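Local coordinates for inorganic pyrophosphatase (Ehrlichia chaffeensis, PDB 3LO0), which probably hydrolyses inorganic pyrophosphate to two phosphate ions with magnesium as cofactor, working as a homohexamer, at residues Val95-Arg98 with Phe99-Ser103. Sequence-based numbering, arbitrary orientation.
Sequences VASR and FPVMS
F99 lays one face of its ring over the backbone carbonyl of R98 and sets CE2 against the guanidinium of the same residue. The evidence for the first overlap is that CG of F99 lies 3.3 Å from O of R98. CD1 of the ring is almost as near to that oxygen. The second rests on NH1 of R98, which comes to 3.3 Å from CE2 of F99. Guanidinium and ring planes stand 76° apart, so the two flat groups are not stacked. R98 reaches the ring because its chain, extended through chi2, bends at chi3 and folds NH1 back towards CE2 of F99. The charged end has stronger partners elsewhere: NE forms a salt bridge with D136, and NH2 donates to the backbone oxygen of L67 of a neighbouring subunit.

On the inner side of the same bend, the hydroxyl of S97 spans two residues and donates to the backbone carbonyl of F99, with OG of S97 2.6 Å from O of F99. The donor sits 45° above the carbonyl plane. A chi1 of 74° tucks OG in beside both main-chain arms of S97, from where it can reach across the turn.

This bend belongs to the connection between strands 92-95 and 106-118 of the curved sheet in the pyrophosphatase fold. N76 stitches the buried inner side, accepting from the backbone N of V101 through OD1 and adding a weak bond from ND2 to OG of S97. V101, packed on I41, brings CG2 to 4.3 Å from OG of S97, while the F99 side chain packs on C48 of one neighbouring subunit and Y72 of another.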
loop_
_atom_site.group_PDB
_atom_site.type_symbol
_atom_site.label_atom_id
_atom_site.label_comp_id
_atom_site.label_asym_id
_atom_site.label_seq_id
_atom_site.Cartn_x
_atom_site.Cartn_y
_atom_site.Cartn_z
ATOM N N VAL A 95 -2.996 -17.868 10.728
ATOM C CA VAL A 95 -4.317 -17.887 10.138
ATOM C C VAL A 95 -4.210 -17.513 8.673
ATOM O O VAL A 95 -3.896 -16.392 8.352
ATOM C CB VAL A 95 -5.297 -16.949 10.833
ATOM C CG1 VAL A 95 -6.737 -17.168 10.291
ATOM C CG2 VAL A 95 -5.249 -17.153 12.387
ATOM N N ALA A 96 -4.452 -18.465 7.791
ATOM C CA ALA A 96 -4.465 -18.175 6.360
ATOM C C ALA A 96 -5.678 -17.320 6.056
ATOM O O ALA A 96 -6.737 -17.498 6.643
ATOM C CB ALA A 96 -4.499 -19.489 5.568
ATOM N N SER A 97 -5.537 -16.325 5.174
ATOM C CA SER A 97 -6.669 -15.524 4.832
ATOM C C SER A 97 -6.522 -14.915 3.420
ATOM O O SER A 97 -5.454 -14.965 2.834
ATOM C CB SER A 97 -6.899 -14.455 5.897
ATOM O OG SER A 97 -5.942 -13.441 5.816
ATOM N N ARG A 98 -7.609 -14.388 2.878
ATOM C CA ARG A 98 -7.588 -13.829 1.515
ATOM C C ARG A 98 -6.996 -12.422 1.536
ATOM O O ARG A 98 -6.519 -11.913 0.504
ATOM C CB ARG A 98 -9.018 -13.757 0.935
ATOM C CG ARG A 98 -9.739 -15.067 0.657
ATOM C CD ARG A 98 -11.051 -14.857 -0.215
ATOM N NE ARG A 98 -12.234 -14.379 0.527
ATOM C CZ ARG A 98 -12.862 -13.209 0.357
ATOM N NH1 ARG A 98 -12.463 -12.306 -0.535
ATOM N NH2 ARG A 98 -13.928 -12.924 1.086
ATOM N N PHE A 99 -7.081 -11.767 2.698
ATOM C CA PHE A 99 -6.591 -10.386 2.884
ATOM C C PHE A 99 -5.920 -10.276 4.258
ATOM O O PHE A 99 -6.312 -10.987 5.190
ATOM C CB PHE A 99 -7.750 -9.398 2.832
ATOM C CG PHE A 99 -8.419 -9.355 1.488
ATOM C CD1 PHE A 99 -7.794 -8.721 0.422
ATOM C CD2 PHE A 99 -9.621 -9.997 1.274
ATOM C CE1 PHE A 99 -8.391 -8.690 -0.844
ATOM C CE2 PHE A 99 -10.231 -9.967 0.003
ATOM C CZ PHE A 99 -9.610 -9.321 -1.039
ATOM N N PRO A 100 -4.949 -9.372 4.400
ATOM C CA PRO A 100 -4.334 -9.203 5.738
ATOM C C PRO A 100 -5.350 -8.758 6.775
ATOM O O PRO A 100 -6.262 -8.014 6.457
ATOM C CB PRO A 100 -3.292 -8.083 5.524
ATOM C CG PRO A 100 -3.026 -8.063 4.054
ATOM C CD PRO A 100 -4.289 -8.542 3.375
ATOM N N VAL A 101 -5.195 -9.244 8.005
ATOM C CA VAL A 101 -6.010 -8.817 9.131
ATOM C C VAL A 101 -5.142 -7.967 10.040
ATOM O O VAL A 101 -3.982 -8.296 10.292
ATOM C CB VAL A 101 -6.531 -10.036 9.897
ATOM C CG1 VAL A 101 -7.270 -9.626 11.159
ATOM C CG2 VAL A 101 -7.370 -10.918 8.965
ATOM N N MET A 102 -5.682 -6.859 10.541
ATOM C CA MET A 102 -4.847 -5.936 11.291
ATOM C C MET A 102 -4.422 -6.501 12.641
ATOM O O MET A 102 -5.143 -7.305 13.268
ATOM C CB MET A 102 -5.531 -4.571 11.456
ATOM C CG MET A 102 -6.728 -4.570 12.348
ATOM S SD MET A 102 -7.514 -2.934 12.499
ATOM C CE MET A 102 -8.945 -3.513 13.404
ATOM N N SER A 103 -3.236 -6.084 13.082
ATOM C CA SER A 103 -2.766 -6.391 14.428
ATOM C C SER A 103 -3.789 -5.858 15.392
ATOM O O SER A 103 -4.275 -4.748 15.240
ATOM C CB SER A 103 -1.458 -5.675 14.778
ATOM O OG SER A 103 -0.492 -5.928 13.848
#